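Local coordinates for CELL division control protein 6 (Pyrobaculum aerophilum, PDB 1FNN), which binds ADP and magnesium through an AAA+ ATPase module and is probably involved in regulating DNA replication, at residues I100-R105 with L113-E118. Sequence-based numbering, arbitrary orientation.
Sequences IPFPRR and LALLVE
The ring of Phe102 meets Leu115 at a slant: methyl CD2 of Leu115 stands 3.9 Å from Phe102 CD2. Phe112, about one turn earlier on helix 109-122, also meets this ring, the two planes inclined at about 60°, and Ala95 of helix 87-97 touches it. The pyrrolidine ring of Pro103 presents CD to the same leucine methyl, 4.1 Å from Leu115 CD2. Leu115 CD2 is where the contact converges, with Phe102, Pro103 and Ile100 round it; Ile100 CG2 lies 3.9 Å from this methyl, and the carbonyl O of Pro101 is 4.0 Å from it. Leu115 turns CG away from its own backbone N (chi1 -177°), and CD2 is the methyl that reaches the loop. Deeper in, the other arm of Ile100 crosses Leu116 at about a right angle, CD1 to Leu116 CD1 at 3.8 Å, and Leu116 goes on to Ile91 and Ile94 of helix 87-97 and to Leu148 of helix 139-148. The contact lays the connection between helices 87-97 and 109-122 against the latter, at the periphery of the AAA+ module, away from the nucleotide. Apart from Pro101 O, the touching atoms are apolar side-chain carbons, so hydrophobic packing, not directed bonds between the segments, probably keeps loop on helix.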
ATOM      1  N   ILE A 100     -20.164  24.081 -13.243  1.00 36.98           N
ATOM      2  CA  ILE A 100     -19.930  25.472 -13.665  1.00 40.27           C
ATOM      3  C   ILE A 100     -19.856  25.392 -15.195  1.00 42.89           C
ATOM      4  O   ILE A 100     -18.948  24.760 -15.715  1.00 42.11           O
ATOM      5  CB  ILE A 100     -18.563  25.986 -13.191  1.00 41.65           C
ATOM      6  CG1 ILE A 100     -18.522  26.128 -11.657  1.00 44.16           C
ATOM      7  CG2 ILE A 100     -18.170  27.302 -13.875  1.00 44.19           C
ATOM      8  CD1 ILE A 100     -17.079  26.390 -11.195  1.00 39.70           C
ATOM      9  N   PRO A 101     -20.785  26.031 -15.885  1.00 43.03           N
ATOM     10  CA  PRO A 101     -20.768  25.977 -17.347  1.00 43.79           C
ATOM     11  C   PRO A 101     -19.606  26.807 -17.878  1.00 43.16           C
ATOM     12  O   PRO A 101     -19.448  27.940 -17.411  1.00 44.30           O
ATOM     13  CB  PRO A 101     -22.113  26.589 -17.752  1.00 41.28           C
ATOM     14  CG  PRO A 101     -22.890  26.765 -16.501  1.00 45.77           C
ATOM     15  CD  PRO A 101     -21.888  26.834 -15.346  1.00 42.44           C
ATOM     16  N   PHE A 102     -18.914  26.353 -18.907  1.00 46.04           N
ATOM     17  CA  PHE A 102     -17.924  27.207 -19.564  1.00 51.70           C
ATOM     18  C   PHE A 102     -18.500  28.022 -20.726  1.00 53.83           C
ATOM     19  O   PHE A 102     -19.369  27.581 -21.488  1.00 48.74           O
ATOM     20  CB  PHE A 102     -16.731  26.421 -20.104  1.00 52.56           C
ATOM     21  CG  PHE A 102     -15.796  25.861 -19.073  1.00 55.76           C
ATOM     22  CD1 PHE A 102     -14.905  24.862 -19.445  1.00 62.29           C
ATOM     23  CD2 PHE A 102     -15.779  26.298 -17.761  1.00 58.40           C
ATOM     24  CE1 PHE A 102     -14.021  24.316 -18.530  1.00 61.38           C
ATOM     25  CE2 PHE A 102     -14.903  25.763 -16.838  1.00 61.71           C
ATOM     26  CZ  PHE A 102     -14.025  24.769 -17.228  1.00 59.43           C
ATOM     27  N   PRO A 103     -17.876  29.182 -20.936  1.00 56.07           N
ATOM     28  CA  PRO A 103     -18.222  30.073 -22.031  1.00 56.41           C
ATOM     29  C   PRO A 103     -17.760  29.525 -23.364  1.00 55.02           C
ATOM     30  O   PRO A 103     -16.979  28.572 -23.476  1.00 51.17           O
ATOM     31  CB  PRO A 103     -17.531  31.400 -21.732  1.00 58.54           C
ATOM     32  CG  PRO A 103     -16.734  31.209 -20.495  1.00 59.31           C
ATOM     33  CD  PRO A 103     -16.803  29.763 -20.104  1.00 58.02           C
ATOM     34  N   ARG A 104     -18.409  30.040 -24.410  1.00 54.62           N
ATOM     35  CA  ARG A 104     -18.049  29.615 -25.767  1.00 55.88           C
ATOM     36  C   ARG A 104     -16.590  29.985 -26.062  1.00 56.47           C
ATOM     37  O   ARG A 104     -15.803  29.144 -26.501  1.00 57.44           O
ATOM     38  CB  ARG A 104     -19.050  30.278 -26.704  1.00 60.23           C
ATOM     39  CG  ARG A 104     -18.851  30.001 -28.179  1.00 66.15           C
ATOM     40  CD  ARG A 104     -19.995  30.636 -28.989  1.00 71.19           C
ATOM     41  NE  ARG A 104     -20.139  29.881 -30.220  1.00 83.03           N
ATOM     42  CZ  ARG A 104     -20.771  28.731 -30.411  1.00 83.43           C
ATOM     43  NH1 ARG A 104     -21.394  28.076 -29.457  1.00 83.52           N
ATOM     44  NH2 ARG A 104     -20.786  28.194 -31.633  1.00 90.77           N
ATOM     45  N   ARG A 105     -16.209  31.225 -25.818  1.00 58.78           N
ATOM     46  CA  ARG A 105     -14.840  31.695 -26.010  1.00 64.70           C
ATOM     47  C   ARG A 105     -13.813  30.929 -25.184  1.00 65.46           C
ATOM     48  O   ARG A 105     -14.096  30.358 -24.128  1.00 65.10           O
ATOM     49  CB  ARG A 105     -14.704  33.179 -25.653  1.00 71.99           C
ATOM     50  CG  ARG A 105     -15.197  33.531 -24.259  1.00 78.76           C
ATOM     51  CD  ARG A 105     -15.047  35.003 -23.925  1.00 78.75           C
ATOM     52  NE  ARG A 105     -13.845  35.293 -23.163  1.00 88.84           N
ATOM     53  CZ  ARG A 105     -12.574  35.145 -23.500  1.00 89.56           C
ATOM     54  NH1 ARG A 105     -12.169  34.675 -24.676  1.00 93.20           N
ATOM     55  NH2 ARG A 105     -11.630  35.478 -22.629  1.00 90.02           N
ATOM     56  N   LEU A 113      -9.792  30.987 -13.280  1.00 47.30           N
ATOM     57  CA  LEU A 113      -9.811  31.135 -11.829  1.00 47.67           C
ATOM     58  C   LEU A 113     -10.871  32.118 -11.414  1.00 45.05           C
ATOM     59  O   LEU A 113     -11.596  31.964 -10.419  1.00 48.88           O
ATOM     60  CB  LEU A 113      -8.452  31.605 -11.279  1.00 49.94           C
ATOM     61  CG  LEU A 113      -7.376  30.529 -11.319  1.00 52.23           C
ATOM     62  CD1 LEU A 113      -6.012  31.164 -11.014  1.00 54.87           C
ATOM     63  CD2 LEU A 113      -7.715  29.397 -10.360  1.00 49.51           C
ATOM     64  N   ALA A 114     -10.941  33.215 -12.195  1.00 48.37           N
ATOM     65  CA  ALA A 114     -11.981  34.219 -11.891  1.00 47.40           C
ATOM     66  C   ALA A 114     -13.373  33.582 -11.991  1.00 42.22           C
ATOM     67  O   ALA A 114     -14.250  33.927 -11.194  1.00 46.63           O
ATOM     68  CB  ALA A 114     -11.810  35.361 -12.884  1.00 50.56           C
ATOM     69  N   LEU A 115     -13.606  32.784 -13.013  1.00 44.79           N
ATOM     70  CA  LEU A 115     -14.924  32.106 -13.139  1.00 47.10           C
ATOM     71  C   LEU A 115     -15.233  31.204 -11.944  1.00 44.65           C
ATOM     72  O   LEU A 115     -16.301  31.236 -11.331  1.00 44.22           O
ATOM     73  CB  LEU A 115     -14.961  31.297 -14.432  1.00 45.40           C
ATOM     74  CG  LEU A 115     -16.296  30.583 -14.771  1.00 44.27           C
ATOM     75  CD1 LEU A 115     -17.444  31.568 -14.899  1.00 48.69           C
ATOM     76  CD2 LEU A 115     -16.143  29.774 -16.049  1.00 47.03           C
ATOM     77  N   LEU A 116     -14.227  30.447 -11.514  1.00 46.70           N
ATOM     78  CA  LEU A 116     -14.363  29.560 -10.346  1.00 43.40           C
ATOM     79  C   LEU A 116     -14.601  30.372  -9.108  1.00 43.04           C
ATOM     80  O   LEU A 116     -15.511  30.109  -8.307  1.00 43.33           O
ATOM     81  CB  LEU A 116     -13.118  28.636 -10.239  1.00 39.52           C
ATOM     82  CG  LEU A 116     -13.028  27.904  -8.878  1.00 42.55           C
ATOM     83  CD1 LEU A 116     -14.237  26.983  -8.729  1.00 36.72           C
ATOM     84  CD2 LEU A 116     -11.702  27.175  -8.756  1.00 41.61           C
ATOM     85  N   VAL A 117     -13.881  31.498  -8.946  1.00 46.44           N
ATOM     86  CA  VAL A 117     -14.195  32.362  -7.787  1.00 44.61           C
ATOM     87  C   VAL A 117     -15.602  32.905  -7.855  1.00 45.14           C
ATOM     88  O   VAL A 117     -16.335  33.005  -6.863  1.00 46.24           O
ATOM     89  CB  VAL A 117     -13.151  33.508  -7.717  1.00 49.47           C
ATOM     90  CG1 VAL A 117     -13.572  34.589  -6.751  1.00 41.27           C
ATOM     91  CG2 VAL A 117     -11.793  32.917  -7.332  1.00 51.07           C
ATOM     92  N   GLU A 118     -16.021  33.414  -9.028  1.00 47.43           N
ATOM     93  CA  GLU A 118     -17.388  33.967  -9.145  1.00 46.34           C
ATOM     94  C   GLU A 118     -18.464  32.965  -8.764  1.00 39.84           C
ATOM     95  O   GLU A 118     -19.416  33.197  -7.971  1.00 41.89           O
ATOM     96  CB  GLU A 118     -17.571  34.398 -10.623  1.00 46.61           C
ATOM     97  CG  GLU A 118     -19.002  34.900 -10.876  1.00 58.08           C
ATOM     98  CD  GLU A 118     -19.300  34.902 -12.366  1.00 57.72           C
ATOM     99  OE1 GLU A 118     -18.554  35.543 -13.133  1.00 61.92           O
ATOM    100  OE2 GLU A 118     -20.282  34.263 -12.795  1.00 61.31           O
TER